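Local coordinates for protein putative aspartyl-tRNA synthetase (Leishmania major, PDB 6OD8) that probably ligates L-aspartate to tRNA(Asp) at the expense of ATP, releasing AMP and diphosphate, as a class II aminoacyl-tRNA synthetase, at residues A[112-117]-A[158-163]; A[183-188]-A[208-213]; A[214-219]-A[354-359]; A[347-352]-A[536-541]. All coordinates share one frame; numbering follows the deposited sequence.

The four contacts run from the OB-fold domain into the class II catalytic domain. Contact 1 lays the loop 158-163 across the start of strand 114-121 in the OB fold; its Ser113 CA lies 3.6 Å from Leu215 CD2 of contact 3, and Ser113 and Asp114 approach Lys347 of contact 4. Contact 2, where the segment following the OB sheet meets the class II part, is centred about 13 Å from the centre of contact 3, and Asp211 OD2 lies 2.7 Å from Ser217 OG, probably hydrogen-bonded. Contacts 3 and 4 have centres about 5 Å apart and share one core. Contact 4 includes the end of the motif 3 helix, an element that in class II synthetases contributes to the ATP site.

Contact 1. Residues A[112-117]-A[158-163]; sequences GSDSVQ and STSHSD
Ser115 and Ser160 grip each other by an exchange of bonds. Ser115 N donates to Ser160 OG at 2.7 Å, and Ser160 N returns a bond to Ser115 OG at 2.9 Å, both nearly straight. Each hydroxyl sits between its own backbone N and carbonyl carbon (chi1 57° and 64°), which turns it back toward the main chain and within range of the other residue's amide. Serine suits both places because a short hydroxyl can stand in for a backbone acceptor. A third bond, from His161 N to Ser115 O, completes the tight part, and the imidazole lies with its edge to the same carbonyl, CD2 being 3.2 Å from Ser115 O. Beside it, Val116 CG2 packs 4.0 Å from His161 CB, a branched apolar group filling the buried side, while a hydrogen bond between His161 ND1 and Ser80 OG helps hold the ring.

The side of Asp114 and the exposed Ser160 is looser and relies on water. One water donates to Asp114 OD1 and is also hydrogen-bonded to Ser160 OG; Asp114 OD1 stays 3.7 Å from His161 NE2 and makes a weak, long ion pair with Lys347.

At the other end of the contact, a second water accepts a hydrogen bond from Gln117 N and donates to His161 O, at 2.8 Å from each. It is also bonded to Thr159 OG1, which is hydrogen-bonded to Ile156 O as well. The methyl of Thr159 rests against the strand backbone at Gln117 N.

In the OB fold, the loop 158-163 thus crosses the start of strand 114-121. Strand 104-111 pairs antiparallel with that strand and strand 164-168 pairs parallel with it, while helix 346-353 touches Ser113.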
loop_
_atom_site.group_PDB
_atom_site.type_symbol
_atom_site.label_atom_id
_atom_site.label_comp_id
_atom_site.label_asym_id
_atom_site.label_seq_id
_atom_site.Cartn_x
_atom_site.Cartn_y
_atom_site.Cartn_z
ATOM N N GLY A 112 -11.064 20.320 10.307
ATOM C CA GLY A 112 -9.706 20.278 9.774
ATOM C C GLY A 112 -9.204 21.683 9.504
ATOM O O GLY A 112 -9.278 22.565 10.366
ATOM N N SER A 113 -8.750 21.919 8.272
ATOM C CA SER A 113 -8.162 23.201 7.892
ATOM C C SER A 113 -9.188 24.293 7.602
ATOM O O SER A 113 -8.796 25.441 7.386
ATOM C CB SER A 113 -7.256 23.017 6.670
ATOM O OG SER A 113 -7.958 22.406 5.604
ATOM N N ASP A 114 -10.481 23.985 7.595
ATOM C CA ASP A 114 -11.510 24.973 7.286
ATOM C C ASP A 114 -12.166 25.467 8.570
ATOM O O ASP A 114 -12.569 24.662 9.415
ATOM C CB ASP A 114 -12.557 24.374 6.342
ATOM C CG ASP A 114 -11.987 24.068 4.956
ATOM O OD1 ASP A 114 -11.711 25.023 4.195
ATOM O OD2 ASP A 114 -11.792 22.874 4.640
ATOM N N SER A 115 -12.277 26.788 8.715
ATOM C CA SER A 115 -12.880 27.378 9.903
ATOM C C SER A 115 -13.744 28.564 9.501
ATOM O O SER A 115 -13.528 29.194 8.463
ATOM C CB SER A 115 -11.816 27.820 10.926
ATOM O OG SER A 115 -10.919 28.743 10.327
ATOM N N VAL A 116 -14.743 28.860 10.330
ATOM C CA VAL A 116 -15.661 29.949 10.039
ATOM C C VAL A 116 -16.225 30.477 11.349
ATOM O O VAL A 116 -16.421 29.733 12.311
ATOM C CB VAL A 116 -16.781 29.488 9.078
ATOM C CG1 VAL A 116 -17.641 28.387 9.728
ATOM C CG2 VAL A 116 -17.640 30.675 8.621
ATOM N N GLN A 117 -16.489 31.780 11.378
ATOM C CA GLN A 117 -17.086 32.392 12.553
ATOM C C GLN A 117 -18.596 32.201 12.519
ATOM O O GLN A 117 -19.218 32.277 11.456
ATOM C CB GLN A 117 -16.737 33.877 12.620
ATOM C CG GLN A 117 -17.494 34.623 13.701
ATOM C CD GLN A 117 -16.853 35.942 14.041
ATOM O OE1 GLN A 117 -15.682 35.990 14.418
ATOM N NE2 GLN A 117 -17.611 37.026 13.900
ATOM N N SER A 158 -9.226 35.682 11.581
ATOM C CA SER A 158 -8.897 34.537 12.423
ATOM C C SER A 158 -9.458 33.214 11.900
ATOM O O SER A 158 -9.269 32.181 12.554
ATOM C CB SER A 158 -9.399 34.785 13.850
ATOM O OG SER A 158 -10.774 35.138 13.856
ATOM N N THR A 159 -10.140 33.207 10.754
ATOM C CA THR A 159 -10.725 31.992 10.190
ATOM C C THR A 159 -10.344 31.872 8.720
ATOM O O THR A 159 -9.972 32.854 8.073
ATOM C CB THR A 159 -12.263 31.984 10.313
ATOM O OG1 THR A 159 -12.805 33.058 9.531
ATOM C CG2 THR A 159 -12.680 32.153 11.757
ATOM N N SER A 160 -10.454 30.655 8.183
ATOM C CA SER A 160 -10.131 30.458 6.773
ATOM C C SER A 160 -11.249 30.942 5.850
ATOM O O SER A 160 -10.973 31.335 4.711
ATOM C CB SER A 160 -9.812 28.985 6.507
ATOM O OG SER A 160 -10.939 28.157 6.745
ATOM N N HIS A 161 -12.503 30.925 6.312
ATOM C CA HIS A 161 -13.621 31.501 5.559
ATOM C C HIS A 161 -13.840 32.944 6.009
ATOM O O HIS A 161 -14.850 33.295 6.617
ATOM C CB HIS A 161 -14.886 30.672 5.751
ATOM C CG HIS A 161 -14.827 29.319 5.124
ATOM N ND1 HIS A 161 -14.932 29.123 3.764
ATOM C CD2 HIS A 161 -14.691 28.089 5.673
ATOM C CE1 HIS A 161 -14.856 27.831 3.501
ATOM N NE2 HIS A 161 -14.707 27.181 4.643
ATOM N N SER A 162 -12.854 33.792 5.695
ATOM C CA SER A 162 -12.839 35.153 6.219
ATOM C C SER A 162 -13.919 36.040 5.608
ATOM O O SER A 162 -14.273 37.065 6.200
ATOM C CB SER A 162 -11.467 35.772 5.979
ATOM O OG SER A 162 -11.184 35.753 4.592
ATOM N N ASP A 163 -14.448 35.668 4.446
ATOM C CA ASP A 163 -15.410 36.498 3.737
ATOM C C ASP A 163 -16.831 36.362 4.271
ATOM O O ASP A 163 -17.683 37.196 3.939
ATOM C CB ASP A 163 -15.395 36.130 2.255
ATOM C CG ASP A 163 -15.641 34.641 2.024
ATOM O OD1 ASP A 163 -15.109 33.812 2.807
ATOM O OD2 ASP A 163 -16.381 34.301 1.068
HETATM O O HOH W 1 -11.294 27.691 3.713
HETATM O O HOH W 2 -15.619 33.457 9.308
#

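Contact 2. Residues A[183-188]-A[208-213]; sequences FTLEDA and RWMDLR
Apolar packing carries the meeting of Phe183 with Met210, and it is close: ring atom Phe183 CE2 lies only 3.3 Å from Met210 CG, with Phe183 CZ 3.7 Å from Met210 CB. The two side chains run past each other in opposite senses. Met210 has CG opposite its backbone N (chi1 -175°) and bends at the next bond, a flexible course that lets CB and CG meet the CE2-CZ side of the ring while its terminal methyl travels on to Leu185. There Met210 CE touches Leu185 CD2 at 3.6 Å, and the same leucine methyl also reaches the first side-chain carbon of Arg213, 4.0 Å from its CB. An unbranched thioether can serve both an aromatic and an aliphatic neighbour in this way. The rim of the phenyl ring also faces the backbone of the next residue, Phe183 CZ lying 3.8 Å from Asp211 N.

The contact packs helix 185-189, which follows the last strand of the OB sheet, against helix 208-211 of the class II part. Leu185 and Arg213 both touch Arg110 of strand 104-111, a strand of that OB sheet.

Polar interactions stay within each segment or lead outward. Thr184 is the N-cap of helix 185-189, its OG1 accepting from Asp187 N at 3.0 Å. Arg208 NH1 makes a salt bridge with Asp211 OD2 at 2.7 Å, meeting the oxygen from above the carboxylate plane; Asp211 OD1 pairs with Arg204. The extended chain of Arg213 carries its guanidinium to a salt bridge with Glu140 and a hydrogen bond to Leu518 O of the second subunit. By contrast, Phe183 O is buried without any polar partner in the model, with Met210 CE 3.4 Å from it.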
loop_
_atom_site.group_PDB
_atom_site.type_symbol
_atom_site.label_atom_id
_atom_site.label_comp_id
_atom_site.label_asym_id
_atom_site.label_seq_id
_atom_site.Cartn_x
_atom_site.Cartn_y
_atom_site.Cartn_z
ATOM N N PHE A 183 -4.309 19.208 26.287
ATOM C CA PHE A 183 -3.627 20.432 25.899
ATOM C C PHE A 183 -4.565 21.123 24.927
ATOM O O PHE A 183 -5.460 20.485 24.372
ATOM C CB PHE A 183 -2.258 20.164 25.249
ATOM C CG PHE A 183 -2.289 19.105 24.166
ATOM C CD1 PHE A 183 -1.893 17.806 24.441
ATOM C CD2 PHE A 183 -2.710 19.413 22.881
ATOM C CE1 PHE A 183 -1.927 16.827 23.456
ATOM C CE2 PHE A 183 -2.748 18.439 21.881
ATOM C CZ PHE A 183 -2.351 17.145 22.170
ATOM N N THR A 184 -4.353 22.423 24.718
ATOM C CA THR A 184 -5.202 23.155 23.782
ATOM C C THR A 184 -4.636 23.090 22.367
ATOM O O THR A 184 -3.429 22.906 22.154
ATOM C CB THR A 184 -5.350 24.625 24.185
ATOM O OG1 THR A 184 -4.065 25.268 24.088
ATOM C CG2 THR A 184 -5.863 24.748 25.609
ATOM N N LEU A 185 -5.531 23.267 21.389
ATOM C CA LEU A 185 -5.097 23.332 19.996
ATOM C C LEU A 185 -4.178 24.520 19.781
ATOM O O LEU A 185 -3.164 24.429 19.072
ATOM C CB LEU A 185 -6.317 23.421 19.076
ATOM C CG LEU A 185 -7.042 22.108 18.804
ATOM C CD1 LEU A 185 -7.886 22.267 17.558
ATOM C CD2 LEU A 185 -6.060 20.945 18.650
ATOM N N GLU A 186 -4.514 25.642 20.418
ATOM C CA GLU A 186 -3.676 26.834 20.366
ATOM C C GLU A 186 -2.246 26.527 20.777
ATOM O O GLU A 186 -1.297 26.884 20.075
ATOM C CB GLU A 186 -4.276 27.910 21.269
ATOM C CG GLU A 186 -5.647 28.432 20.792
ATOM C CD GLU A 186 -6.836 27.476 21.026
ATOM O OE1 GLU A 186 -6.718 26.478 21.778
ATOM O OE2 GLU A 186 -7.915 27.746 20.451
ATOM N N ASP A 187 -2.072 25.879 21.928
ATOM C CA ASP A 187 -0.727 25.598 22.412
ATOM C C ASP A 187 -0.026 24.581 21.516
ATOM O O ASP A 187 1.167 24.726 21.215
ATOM C CB ASP A 187 -0.779 25.096 23.850
ATOM C CG ASP A 187 -1.154 26.184 24.844
ATOM O OD1 ASP A 187 -1.271 27.371 24.461
ATOM O OD2 ASP A 187 -1.340 25.836 26.022
ATOM N N ALA A 188 -0.757 23.555 21.073
ATOM C CA ALA A 188 -0.173 22.523 20.222
ATOM C C ALA A 188 0.203 23.053 18.843
ATOM O O ALA A 188 1.021 22.425 18.161
ATOM C CB ALA A 188 -1.138 21.343 20.091
ATOM N N ARG A 208 -2.642 11.596 20.632
ATOM C CA ARG A 208 -2.403 11.909 19.233
ATOM C C ARG A 208 -3.673 12.350 18.520
ATOM O O ARG A 208 -3.600 13.152 17.580
ATOM C CB ARG A 208 -1.787 10.689 18.533
ATOM C CG ARG A 208 -1.527 10.885 17.073
ATOM C CD ARG A 208 -0.550 12.024 16.844
ATOM N NE ARG A 208 0.597 11.558 16.081
ATOM C CZ ARG A 208 1.577 12.339 15.647
ATOM N NH1 ARG A 208 1.537 13.640 15.886
ATOM N NH2 ARG A 208 2.587 11.819 14.960
ATOM N N TRP A 209 -4.840 11.853 18.957
ATOM C CA TRP A 209 -6.101 12.249 18.330
ATOM C C TRP A 209 -6.366 13.734 18.499
ATOM O O TRP A 209 -7.007 14.354 17.639
ATOM C CB TRP A 209 -7.267 11.435 18.901
ATOM C CG TRP A 209 -7.260 11.344 20.408
ATOM C CD1 TRP A 209 -7.912 12.159 21.295
ATOM C CD2 TRP A 209 -6.556 10.378 21.193
ATOM N NE1 TRP A 209 -7.655 11.753 22.582
ATOM C CE2 TRP A 209 -6.814 10.670 22.546
ATOM C CE3 TRP A 209 -5.709 9.304 20.879
ATOM C CZ2 TRP A 209 -6.264 9.914 23.596
ATOM C CZ3 TRP A 209 -5.166 8.556 21.925
ATOM C CH2 TRP A 209 -5.450 8.865 23.262
ATOM N N MET A 210 -5.895 14.327 19.595
ATOM C CA MET A 210 -5.998 15.776 19.732
ATOM C C MET A 210 -4.987 16.481 18.828
ATOM O O MET A 210 -5.320 17.448 18.122
ATOM C CB MET A 210 -5.782 16.167 21.202
ATOM C CG MET A 210 -5.972 17.619 21.509
ATOM S SD MET A 210 -7.724 18.113 21.381
ATOM C CE MET A 210 -7.546 19.866 21.698
ATOM N N ASP A 211 -3.735 16.025 18.869
ATOM C CA ASP A 211 -2.671 16.645 18.074
ATOM C C ASP A 211 -3.006 16.659 16.590
ATOM O O ASP A 211 -2.706 17.635 15.886
ATOM C CB ASP A 211 -1.351 15.907 18.276
ATOM C CG ASP A 211 -0.274 16.402 17.306
ATOM O OD1 ASP A 211 0.263 17.502 17.533
ATOM O OD2 ASP A 211 -0.040 15.738 16.278
ATOM N N LEU A 212 -3.601 15.574 16.081
ATOM C CA LEU A 212 -3.837 15.496 14.649
ATOM C C LEU A 212 -4.787 16.584 14.168
ATOM O O LEU A 212 -4.846 16.843 12.966
ATOM C CB LEU A 212 -4.392 14.110 14.266
ATOM C CG LEU A 212 -3.441 12.908 14.360
ATOM C CD1 LEU A 212 -4.199 11.574 14.237
ATOM C CD2 LEU A 212 -2.340 13.001 13.287
ATOM N N ARG A 213 -5.559 17.197 15.071
ATOM C CA ARG A 213 -6.508 18.232 14.686
ATOM C C ARG A 213 -5.832 19.554 14.328
ATOM O O ARG A 213 -6.496 20.425 13.762
ATOM C CB ARG A 213 -7.524 18.458 15.820
ATOM C CG ARG A 213 -8.249 17.179 16.237
ATOM C CD ARG A 213 -9.122 17.393 17.494
ATOM N NE ARG A 213 -9.489 16.085 18.042
ATOM C CZ ARG A 213 -10.310 15.890 19.063
ATOM N NH1 ARG A 213 -10.882 16.921 19.686
ATOM N NH2 ARG A 213 -10.561 14.651 19.450
#

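Contact 3. Residues A[214-219]-A[354-359]; sequences TLASGA and QQYPFE
Ala216 presents its methyl to two residues of the loop 354-359 at once. Gln355 OE1 comes within 3.4 Å of Ala216 CB, and Tyr356 CD2 stands 4.0 Å from the same carbon, the methyl meeting the ring obliquely. The small side chain suits the first turn of a helix that the loop approaches so closely. Gln355 sets CG opposite its backbone N (chi1 -173°) and continues extended, so that its amide is held out toward the start of the helix; along the way its CG lies over the centre of one face of the Tyr356 ring. Its NE2 is taken by Ala188 O, which helps fix the rotation of the amide and turns OE1 toward two bridging waters.

Bent at chi2, Gln354 crosses Leu215 at about a right angle, and its NE2 lies 3.7 Å from Leu215 CB, an amide against an aliphatic flank. That nitrogen also donates to Asn351 O at the end of the preceding helix.

No direct hydrogen bond joins the segments. One water accepts from Ala216 N and from Gln354 NE2, each at 3.0 Å, and donates to Gln355 OE1 at 2.6 Å, tying an amide of the first helical turn to both glutamines. The other donates to Gln355 OE1 and is bonded to Thr214 OG1, 2.6 Å away.

Thr214 is the N-cap of helix 215-237, its OG1 accepting a weak bond from Ser217 N. Followed by the short strand 241-242, this helix is consistent with motif 1, the long helix and following strand of class II synthetases, and the contact seats a catalytic-domain loop against its capped beginning.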
loop_
_atom_site.group_PDB
_atom_site.type_symbol
_atom_site.label_atom_id
_atom_site.label_comp_id
_atom_site.label_asym_id
_atom_site.label_seq_id
_atom_site.Cartn_x
_atom_site.Cartn_y
_atom_site.Cartn_z
ATOM N N THR A 214 -4.554 19.736 14.664
ATOM C CA THR A 214 -3.859 20.969 14.329
ATOM C C THR A 214 -3.601 21.039 12.827
ATOM O O THR A 214 -3.580 20.025 12.128
ATOM C CB THR A 214 -2.523 21.092 15.089
ATOM O OG1 THR A 214 -1.635 20.068 14.648
ATOM C CG2 THR A 214 -2.731 20.964 16.607
ATOM N N LEU A 215 -3.438 22.271 12.328
ATOM C CA LEU A 215 -3.223 22.462 10.893
ATOM C C LEU A 215 -2.003 21.703 10.416
ATOM O O LEU A 215 -2.066 20.963 9.428
ATOM C CB LEU A 215 -3.060 23.957 10.565
ATOM C CG LEU A 215 -4.287 24.850 10.697
ATOM C CD1 LEU A 215 -3.877 26.317 10.472
ATOM C CD2 LEU A 215 -5.306 24.432 9.691
ATOM N N ALA A 216 -0.867 21.894 11.094
ATOM C CA ALA A 216 0.383 21.320 10.602
ATOM C C ALA A 216 0.365 19.802 10.678
ATOM O O ALA A 216 0.761 19.118 9.728
ATOM C CB ALA A 216 1.579 21.886 11.387
ATOM N N SER A 217 -0.082 19.249 11.807
ATOM C CA SER A 217 -0.083 17.792 11.946
ATOM C C SER A 217 -1.022 17.148 10.923
ATOM O O SER A 217 -0.651 16.193 10.232
ATOM C CB SER A 217 -0.440 17.434 13.397
ATOM O OG SER A 217 -0.318 16.053 13.651
ATOM N N GLY A 218 -2.234 17.686 10.777
ATOM C CA GLY A 218 -3.117 17.196 9.736
ATOM C C GLY A 218 -2.506 17.280 8.349
ATOM O O GLY A 218 -2.639 16.348 7.550
ATOM N N ALA A 219 -1.807 18.384 8.051
ATOM C CA ALA A 219 -1.202 18.544 6.725
ATOM C C ALA A 219 -0.075 17.554 6.515
ATOM O O ALA A 219 0.098 17.028 5.407
ATOM C CB ALA A 219 -0.686 19.979 6.526
ATOM N N GLN A 354 3.605 27.109 8.369
ATOM C CA GLN A 354 3.274 28.183 9.303
ATOM C C GLN A 354 3.678 27.827 10.725
ATOM O O GLN A 354 4.010 28.716 11.518
ATOM C CB GLN A 354 1.784 28.530 9.232
ATOM C CG GLN A 354 0.832 27.344 9.290
ATOM C CD GLN A 354 0.471 26.933 10.712
ATOM O OE1 GLN A 354 0.475 27.761 11.631
ATOM N NE2 GLN A 354 0.161 25.648 10.901
ATOM N N GLN A 355 3.671 26.546 11.068
ATOM C CA GLN A 355 4.172 26.136 12.372
ATOM C C GLN A 355 5.635 25.711 12.336
ATOM O O GLN A 355 6.366 25.955 13.296
ATOM C CB GLN A 355 3.326 24.986 12.938
ATOM C CG GLN A 355 3.708 24.656 14.375
ATOM C CD GLN A 355 2.763 23.673 15.052
ATOM O OE1 GLN A 355 1.698 23.328 14.516
ATOM N NE2 GLN A 355 3.146 23.228 16.251
ATOM N N TYR A 356 6.070 25.084 11.249
ATOM C CA TYR A 356 7.390 24.463 11.145
ATOM C C TYR A 356 8.042 25.010 9.885
ATOM O O TYR A 356 8.075 24.330 8.849
ATOM C CB TYR A 356 7.273 22.937 11.085
ATOM C CG TYR A 356 6.686 22.301 12.327
ATOM C CD1 TYR A 356 7.314 22.432 13.562
ATOM C CD2 TYR A 356 5.515 21.546 12.260
ATOM C CE1 TYR A 356 6.790 21.841 14.701
ATOM C CE2 TYR A 356 4.980 20.952 13.391
ATOM C CZ TYR A 356 5.617 21.105 14.608
ATOM O OH TYR A 356 5.092 20.498 15.729
ATOM N N PRO A 357 8.536 26.247 9.928
ATOM C CA PRO A 357 9.012 26.899 8.705
ATOM C C PRO A 357 10.125 26.110 8.044
ATOM O O PRO A 357 11.020 25.576 8.708
ATOM C CB PRO A 357 9.513 28.260 9.199
ATOM C CG PRO A 357 8.765 28.504 10.460
ATOM C CD PRO A 357 8.570 27.154 11.087
ATOM N N PHE A 358 10.048 26.026 6.721
ATOM C CA PHE A 358 11.077 25.339 5.954
ATOM C C PHE A 358 11.238 26.026 4.612
ATOM O O PHE A 358 10.300 26.646 4.100
ATOM C CB PHE A 358 10.742 23.862 5.739
ATOM C CG PHE A 358 9.451 23.619 4.980
ATOM C CD1 PHE A 358 8.232 23.584 5.650
ATOM C CD2 PHE A 358 9.467 23.374 3.610
ATOM C CE1 PHE A 358 7.032 23.317 4.969
ATOM C CE2 PHE A 358 8.289 23.113 2.920
ATOM C CZ PHE A 358 7.059 23.094 3.607
ATOM N N GLU A 359 12.446 25.905 4.044
ATOM C CA GLU A 359 12.654 26.315 2.658
ATOM C C GLU A 359 12.292 25.154 1.739
ATOM O O GLU A 359 12.743 24.020 1.983
ATOM C CB GLU A 359 14.106 26.754 2.417
HETATM O O HOH W 3 0.878 20.641 15.144
HETATM O O HOH W 4 -0.550 23.889 13.273
#

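Contact 4. Residues A[347-352]-A[536-541]; sequences KELKNV and LYLGLS
Helix 530-538 follows strand 523-529 in the strand-helix arrangement of class II motif 3, and its C-terminal end packs here against helix 346-353. The meeting is wholly apolar. From helix 346-353, Leu349 sends CD2 to two neighbours: Tyr537 CE2 at 3.8 Å and Leu538 CD2 at 4.0 Å. The methyl comes to the tyrosine at the edge of its ring, near the ring plane, and the two side chains run at roughly right angles. With CG opposite its backbone N (chi1 178°), Tyr537 stretches far enough for its outer ring atoms to reach the leucine. A long aromatic suits this place because it spans the gap between the helices.

One turn farther along helix 346-353, Val352 uses both its methyls. Leu538 CD1 sits 4.2 Å from both Val352 CG1 and Val352 CG2, the two side chains crossing at about a right angle, and Val352 CG1 also lies 4.3 Å from Leu540 CD2. Branching at CB lets valine offer two methyls without a long reach, and the leucines meet it with their forked ends. The spacing is that of ordinary van der Waals packing. Ala219 and Ile220 of helix 215-237 also touch Val352, and Phe358 lies against both Val352 and Leu538.

Between the two leucines the chain turns sharply. Gly539, with positive phi (66°), suits the C-prime position, where a residue lacking a side chain takes up this conformation readily. The turn brings Leu540 back to the same apolar core as Leu538. Leu540 N bonds to Met535 O and Gly539 N weakly to Leu536 O, the Schellman motif that ends helix 530-538.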
loop_
_atom_site.group_PDB
_atom_site.type_symbol
_atom_site.label_atom_id
_atom_site.label_comp_id
_atom_site.label_asym_id
_atom_site.label_seq_id
_atom_site.Cartn_x
_atom_site.Cartn_y
_atom_site.Cartn_z
ATOM N N LYS A 347 -1.735 24.210 -0.313
ATOM C CA LYS A 347 -2.472 24.333 0.943
ATOM C C LYS A 347 -1.771 23.587 2.077
ATOM O O LYS A 347 -1.540 24.140 3.159
ATOM C CB LYS A 347 -3.891 23.786 0.786
ATOM C CG LYS A 347 -4.774 24.094 2.000
ATOM C CD LYS A 347 -6.225 23.649 1.769
ATOM C CE LYS A 347 -7.108 23.969 2.957
ATOM N NZ LYS A 347 -8.556 23.718 2.671
ATOM N N GLU A 348 -1.450 22.319 1.843
ATOM C CA GLU A 348 -0.827 21.509 2.881
ATOM C C GLU A 348 0.576 22.006 3.206
ATOM O O GLU A 348 0.972 22.060 4.382
ATOM C CB GLU A 348 -0.789 20.043 2.438
ATOM C CG GLU A 348 -2.138 19.323 2.506
ATOM C CD GLU A 348 -2.977 19.519 1.254
ATOM O OE1 GLU A 348 -2.576 20.293 0.359
ATOM O OE2 GLU A 348 -4.044 18.894 1.170
ATOM N N LEU A 349 1.345 22.378 2.180
ATOM C CA LEU A 349 2.699 22.859 2.433
ATOM C C LEU A 349 2.678 24.123 3.280
ATOM O O LEU A 349 3.513 24.295 4.180
ATOM C CB LEU A 349 3.427 23.110 1.109
ATOM C CG LEU A 349 3.628 21.899 0.201
ATOM C CD1 LEU A 349 3.996 22.323 -1.231
ATOM C CD2 LEU A 349 4.690 20.944 0.781
ATOM N N LYS A 350 1.747 25.036 2.995
ATOM C CA LYS A 350 1.685 26.258 3.788
ATOM C C LYS A 350 1.228 25.973 5.212
ATOM O O LYS A 350 1.669 26.649 6.153
ATOM C CB LYS A 350 0.757 27.289 3.125
ATOM N N ASN A 351 0.353 24.976 5.389
ATOM C CA ASN A 351 -0.143 24.647 6.722
ATOM C C ASN A 351 0.923 23.964 7.577
ATOM O O ASN A 351 0.919 24.129 8.803
ATOM C CB ASN A 351 -1.405 23.789 6.618
ATOM C CG ASN A 351 -2.658 24.628 6.380
ATOM O OD1 ASN A 351 -2.662 25.825 6.645
ATOM N ND2 ASN A 351 -3.721 24.001 5.891
ATOM N N VAL A 352 1.850 23.221 6.964
ATOM C CA VAL A 352 3.030 22.768 7.706
ATOM C C VAL A 352 3.941 23.950 8.015
ATOM O O VAL A 352 4.393 24.142 9.151
ATOM C CB VAL A 352 3.793 21.690 6.916
ATOM C CG1 VAL A 352 5.106 21.320 7.634
ATOM C CG2 VAL A 352 2.919 20.436 6.684
ATOM N N LEU A 536 12.332 14.602 5.889
ATOM C CA LEU A 536 13.416 15.357 5.246
ATOM C C LEU A 536 12.872 16.331 4.202
ATOM O O LEU A 536 13.368 17.457 4.082
ATOM C CB LEU A 536 14.433 14.395 4.619
ATOM C CG LEU A 536 15.234 13.610 5.675
ATOM C CD1 LEU A 536 15.908 12.388 5.067
ATOM C CD2 LEU A 536 16.257 14.530 6.353
ATOM N N TYR A 537 11.852 15.922 3.448
ATOM C CA TYR A 537 11.214 16.827 2.490
ATOM C C TYR A 537 10.729 18.111 3.158
ATOM O O TYR A 537 10.908 19.215 2.629
ATOM C CB TYR A 537 10.034 16.114 1.822
ATOM C CG TYR A 537 9.289 16.980 0.844
ATOM C CD1 TYR A 537 9.779 17.180 -0.452
ATOM C CD2 TYR A 537 8.077 17.586 1.196
ATOM C CE1 TYR A 537 9.083 17.972 -1.373
ATOM C CE2 TYR A 537 7.389 18.378 0.293
ATOM C CZ TYR A 537 7.886 18.571 -0.985
ATOM O OH TYR A 537 7.188 19.372 -1.864
ATOM N N LEU A 538 10.069 17.980 4.301
ATOM C CA LEU A 538 9.511 19.117 5.015
ATOM C C LEU A 538 10.489 19.729 6.007
ATOM O O LEU A 538 10.157 20.742 6.639
ATOM C CB LEU A 538 8.245 18.681 5.761
ATOM C CG LEU A 538 7.061 18.249 4.887
ATOM C CD1 LEU A 538 5.900 17.689 5.767
ATOM C CD2 LEU A 538 6.545 19.411 4.036
ATOM N N GLY A 539 11.653 19.114 6.194
ATOM C CA GLY A 539 12.623 19.608 7.156
ATOM C C GLY A 539 12.188 19.538 8.602
ATOM O O GLY A 539 12.578 20.402 9.393
ATOM N N LEU A 540 11.391 18.533 8.977
ATOM C CA LEU A 540 10.876 18.428 10.338
ATOM C C LEU A 540 11.980 18.028 11.315
ATOM O O LEU A 540 12.935 17.343 10.954
ATOM C CB LEU A 540 9.736 17.395 10.394
ATOM C CG LEU A 540 8.550 17.677 9.476
ATOM C CD1 LEU A 540 7.472 16.571 9.586
ATOM C CD2 LEU A 540 7.992 19.057 9.836
ATOM N N SER A 541 11.814 18.418 12.580
ATOM C CA SER A 541 12.859 18.190 13.577
ATOM C C SER A 541 12.878 16.769 14.128
ATOM O O SER A 541 13.877 16.370 14.739
ATOM C CB SER A 541 12.681 19.150 14.756
ATOM O OG SER A 541 11.458 18.850 15.412
#